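Local coordinates for glycoprotein E (Human herpesvirus 1, PDB 2GIY) that forms with gI a heterodimer that binds the Fc part of host IgG and is required for cell-to-cell spread of the virus in epithelial cells, at residues A[107-110]-A[111-114]; A[149-153]-A[154-158]. All coordinates share one frame; numbering follows the deposited sequence.

Contact 1: A[107-110]-A[111-114]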
loop_
_atom_site.group_PDB
_atom_site.type_symbol
_atom_site.label_atom_id
_atom_site.label_comp_id
_atom_site.label_asym_id
_atom_site.label_seq_id
_atom_site.Cartn_x
_atom_site.Cartn_y
_atom_site.Cartn_z
ATOM N N ASN A 107 -11.622 -4.552 -20.116
ATOM C CA ASN A 107 -10.510 -4.210 -21.012
ATOM C C ASN A 107 -9.424 -3.704 -20.058
ATOM O O ASN A 107 -9.052 -2.532 -20.083
ATOM C CB ASN A 107 -10.913 -3.109 -22.007
ATOM C CG ASN A 107 -9.829 -2.822 -23.049
ATOM O OD1 ASN A 107 -9.231 -3.741 -23.614
ATOM N ND2 ASN A 107 -9.590 -1.543 -23.321
ATOM N N PRO A 108 -8.915 -4.603 -19.191
ATOM C CA PRO A 108 -7.880 -4.334 -18.186
ATOM C C PRO A 108 -6.519 -3.952 -18.749
ATOM O O PRO A 108 -6.081 -4.496 -19.760
ATOM C CB PRO A 108 -7.833 -5.633 -17.390
ATOM C CG PRO A 108 -8.104 -6.651 -18.424
ATOM C CD PRO A 108 -9.245 -6.040 -19.208
ATOM N N PRO A 109 -5.826 -3.027 -18.063
ATOM C CA PRO A 109 -4.512 -2.453 -18.353
ATOM C C PRO A 109 -3.591 -3.064 -19.381
ATOM O O PRO A 109 -3.318 -2.443 -20.411
ATOM C CB PRO A 109 -3.895 -2.342 -16.975
ATOM C CG PRO A 109 -5.067 -1.757 -16.228
ATOM C CD PRO A 109 -6.254 -2.604 -16.715
ATOM N N PRO A 110 -3.092 -4.281 -19.144
ATOM C CA PRO A 110 -2.218 -4.724 -20.229
ATOM C C PRO A 110 -2.876 -4.412 -21.576
ATOM O O PRO A 110 -2.285 -3.773 -22.451
ATOM C CB PRO A 110 -2.094 -6.234 -19.993
ATOM C CG PRO A 110 -2.384 -6.395 -18.538
ATOM C CD PRO A 110 -3.492 -5.401 -18.281
ATOM N N ARG A 111 -4.122 -4.845 -21.717
ATOM C CA ARG A 111 -4.840 -4.664 -22.970
ATOM C C ARG A 111 -5.123 -3.227 -23.383
ATOM O O ARG A 111 -5.257 -2.943 -24.576
ATOM C CB ARG A 111 -6.143 -5.468 -22.944
ATOM C CG ARG A 111 -5.920 -6.970 -22.780
ATOM C CD ARG A 111 -7.160 -7.774 -23.166
ATOM N NE ARG A 111 -7.413 -7.756 -24.607
ATOM C CZ ARG A 111 -6.736 -8.474 -25.502
ATOM N NH1 ARG A 111 -5.756 -9.282 -25.114
ATOM N NH2 ARG A 111 -7.037 -8.383 -26.794
ATOM N N CYS A 112 -5.196 -2.317 -22.422
ATOM C CA CYS A 112 -5.473 -0.926 -22.753
ATOM C C CYS A 112 -4.211 -0.070 -22.857
ATOM O O CYS A 112 -4.284 1.157 -22.834
ATOM C CB CYS A 112 -6.456 -0.328 -21.739
ATOM S SG CYS A 112 -5.912 -0.350 -20.001
ATOM N N SER A 113 -3.058 -0.726 -22.977
ATOM C CA SER A 113 -1.780 -0.030 -23.128
ATOM C C SER A 113 -1.886 0.870 -24.360
ATOM O O SER A 113 -2.414 0.450 -25.392
ATOM C CB SER A 113 -0.650 -1.051 -23.316
ATOM O OG SER A 113 0.589 -0.408 -23.577
ATOM N N ALA A 114 -1.388 2.099 -24.256
ATOM C CA ALA A 114 -1.471 3.040 -25.366
ATOM C C ALA A 114 -0.152 3.686 -25.776
ATOM O O ALA A 114 0.235 3.625 -26.945
ATOM C CB ALA A 114 -2.494 4.126 -25.041
HETATM O O HOH W 1 -9.754 -6.286 -24.237
#
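A water molecule joins Asn-107 to Arg-111. It donates to OD1 of Asn-107 at 2.7 Å and accepts from NE of Arg-111 at 2.8 Å. Arg-111 belongs to the short, weakly bonded helical turn 109-112, which leads into the edge strand 113-118. Asn-107 sits in the loop just before it. Both are part of the C-terminal domain of the gE ectodomain, an immunoglobulin V-type domain. The two side chains cross at about a right angle, and the amide and guanidinium planes stand 67° apart. The water sits in the guanidinium plane, at its edge. The arginine chain bends at chi3 (71°), which turns NE back toward the water. The asparagine OD1 also packs against CB of Arg-111, at 3.6 Å. The other end of the amide, ND2, lies 3.7 Å from CB of Cys-112 and donates to the carbonyl of Gly-102. One flat amide therefore links the loop to the preceding strand and to the water.

The backbone bonds of the turn each span three residues. The N of Arg-111 reaches O of Pro-108 at 2.8 Å, but the bond is weak because it is bent. The bond from Cys-112 N to Pro-109 O, also 2.8 Å, is weak for the same reason. Ser-113 N to Pro-110 O is longer, at 3.2 Å, but straighter (155°), and the donor lies above the carbonyl plane. Pro-108, Pro-109 and Pro-110 have no N-H to give, so they enter these bonds as acceptors.

Pro-109 also packs on Ile-181 of the second subunit, part of its C-terminal expression tag. Cys-112 forms a disulfide with Cys-103, tying the turn to the end of strand 96-103. Seen down the CA-CB bond, its SG is staggered between the backbone N and the carbonyl carbon. SG meets the Pro-109 ring from the CA and N side, where the very close approach is doubtful; CD of Pro-109 lies 4.0 Å from SG.

Contact 2: A[149-153]-A[154-158]; sequences VVYVN and DHIHA
Val-150 and His-157 make the shortest backbone bond here, from His-157 N to Val-150 O at 2.7 Å. Val-150 N in turn donates to O of Ala-158 at 2.8 Å. His-157 and Ala-158 thus both face Val-150, which is a classic beta bulge. Nearer the turn, Val-152 and His-155 form a hydrogen-bonded antiparallel pair. Val-152 N reaches His-155 O at 2.9 Å. The return bond from His-155 N to Val-152 O is 3.1 Å, with the donor well above the carbonyl plane (62° out of it). A CA-H...O contact adds to these, with CA of Tyr-151 3.3 Å from O of His-155.

The unit is the beta hairpin of strands 144-152 and 155-165, closed by a type I' turn from Val-152 to His-155. Asn-153 and Asp-154 take its two middle positions, both with positive phi. Asn-153 OD1 accepts from the backbone N of Ser-46, which fastens the turn to strand 45-54.

Two CH-pi contacts tie side chains across the strands. CB of Val-152 stands over the centre of the His-157 ring, 3.4 Å from its centroid and 9° off the normal. CG1 of Ile-156 lies over the Tyr-151 ring, offset toward the rim, 3.9 Å from its centroid.

Apolar packing completes the contact. CG1 of Ile-156, anti to the carbonyl carbon (chi1 -64°), also meets Val-149 CG1 at a tight 3.5 Å. Ile-156 packs further on Leu-70 and Tyr-71 of helix 67-71.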
loop_
_atom_site.group_PDB
_atom_site.type_symbol
_atom_site.label_atom_id
_atom_site.label_comp_id
_atom_site.label_asym_id
_atom_site.label_seq_id
_atom_site.Cartn_x
_atom_site.Cartn_y
_atom_site.Cartn_z
ATOM N N VAL A 149 4.897 6.192 -9.538
ATOM C CA VAL A 149 3.581 6.700 -9.185
ATOM C C VAL A 149 2.524 6.254 -10.187
ATOM O O VAL A 149 2.713 6.373 -11.396
ATOM C CB VAL A 149 3.579 8.246 -9.138
ATOM C CG1 VAL A 149 2.235 8.753 -8.639
ATOM C CG2 VAL A 149 4.716 8.742 -8.243
ATOM N N VAL A 150 1.408 5.744 -9.683
ATOM C CA VAL A 150 0.348 5.305 -10.571
ATOM C C VAL A 150 -0.865 6.217 -10.514
ATOM O O VAL A 150 -1.489 6.376 -9.462
ATOM C CB VAL A 150 -0.105 3.871 -10.247
ATOM C CG1 VAL A 150 -1.154 3.416 -11.263
ATOM C CG2 VAL A 150 1.097 2.929 -10.268
ATOM N N TYR A 151 -1.191 6.813 -11.655
ATOM C CA TYR A 151 -2.352 7.680 -11.755
ATOM C C TYR A 151 -3.494 6.942 -12.430
ATOM O O TYR A 151 -3.275 6.094 -13.294
ATOM C CB TYR A 151 -2.070 8.921 -12.606
ATOM C CG TYR A 151 -1.077 9.896 -12.031
ATOM C CD1 TYR A 151 0.292 9.655 -12.114
ATOM C CD2 TYR A 151 -1.507 11.070 -11.412
ATOM C CE1 TYR A 151 1.217 10.563 -11.594
ATOM C CE2 TYR A 151 -0.592 11.985 -10.888
ATOM C CZ TYR A 151 0.766 11.725 -10.984
ATOM O OH TYR A 151 1.675 12.630 -10.481
ATOM N N VAL A 152 -4.708 7.268 -12.010
ATOM C CA VAL A 152 -5.920 6.731 -12.612
ATOM C C VAL A 152 -6.763 7.991 -12.769
ATOM O O VAL A 152 -7.063 8.666 -11.784
ATOM C CB VAL A 152 -6.649 5.736 -11.703
ATOM C CG1 VAL A 152 -8.037 5.445 -12.276
ATOM C CG2 VAL A 152 -5.843 4.443 -11.590
ATOM N N ASN A 153 -7.117 8.319 -14.006
ATOM C CA ASN A 153 -7.893 9.524 -14.287
ATOM C C ASN A 153 -7.199 10.752 -13.707
ATOM O O ASN A 153 -7.832 11.615 -13.098
ATOM C CB ASN A 153 -9.311 9.408 -13.725
ATOM C CG ASN A 153 -10.121 8.337 -14.422
ATOM O OD1 ASN A 153 -9.948 8.095 -15.621
ATOM N ND2 ASN A 153 -11.018 7.698 -13.684
ATOM N N ASP A 154 -5.885 10.799 -13.890
ATOM C CA ASP A 154 -5.049 11.909 -13.435
ATOM C C ASP A 154 -4.936 12.134 -11.925
ATOM O O ASP A 154 -4.559 13.220 -11.487
ATOM C CB ASP A 154 -5.504 13.200 -14.122
ATOM C CG ASP A 154 -5.526 13.073 -15.638
ATOM O OD1 ASP A 154 -4.477 12.732 -16.225
ATOM O OD2 ASP A 154 -6.595 13.308 -16.241
ATOM N N HIS A 155 -5.253 11.112 -11.133
ATOM C CA HIS A 155 -5.143 11.203 -9.674
ATOM C C HIS A 155 -4.312 10.026 -9.174
ATOM O O HIS A 155 -4.526 8.887 -9.589
ATOM C CB HIS A 155 -6.529 11.174 -9.012
ATOM C CG HIS A 155 -6.484 11.071 -7.515
ATOM N ND1 HIS A 155 -5.818 11.983 -6.723
ATOM C CD2 HIS A 155 -7.017 10.159 -6.668
ATOM C CE1 HIS A 155 -5.940 11.636 -5.455
ATOM N NE2 HIS A 155 -6.664 10.532 -5.392
ATOM N N ILE A 156 -3.359 10.292 -8.289
ATOM C CA ILE A 156 -2.515 9.221 -7.771
ATOM C C ILE A 156 -3.323 8.185 -6.988
ATOM O O ILE A 156 -4.036 8.526 -6.042
ATOM C CB ILE A 156 -1.402 9.773 -6.846
ATOM C CG1 ILE A 156 -0.462 10.679 -7.644
ATOM C CG2 ILE A 156 -0.625 8.617 -6.218
ATOM C CD1 ILE A 156 0.633 11.325 -6.789
ATOM N N HIS A 157 -3.212 6.921 -7.394
ATOM C CA HIS A 157 -3.911 5.829 -6.718
ATOM C C HIS A 157 -2.965 4.918 -5.951
ATOM O O HIS A 157 -3.398 4.089 -5.154
ATOM C CB HIS A 157 -4.729 5.009 -7.716
ATOM C CG HIS A 157 -6.030 5.648 -8.080
ATOM N ND1 HIS A 157 -7.230 4.971 -8.044
ATOM C CD2 HIS A 157 -6.326 6.920 -8.441
ATOM C CE1 HIS A 157 -8.208 5.799 -8.365
ATOM N NE2 HIS A 157 -7.687 6.987 -8.610
ATOM N N ALA A 158 -1.670 5.076 -6.194
ATOM C CA ALA A 158 -0.656 4.291 -5.508
ATOM C C ALA A 158 0.711 4.848 -5.858
ATOM O O ALA A 158 0.886 5.469 -6.905
ATOM C CB ALA A 158 -0.735 2.816 -5.926
#

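Contact 1 precedes contact 2 along the chain. Their centres are about 15 Å apart and their nearest atoms about 8 Å apart, so they do not touch. Both reach the same sheet: contact 1 leads into its edge strand 113-118, and contact 2 joins strands 144-152 and 155-165. Strand 45-54 mediates between them. Its Tyr-45 and Met-47 are shared: both meet Pro-109 of contact 1, and in contact 2 they meet Val-152 and Val-150 respectively. Both contacts also touch the second subunit, 107-114 through the tag residue Ile-181 of that subunit and 149-158 through its His-40 and Val-8. Both lie within the region assigned to Fc binding.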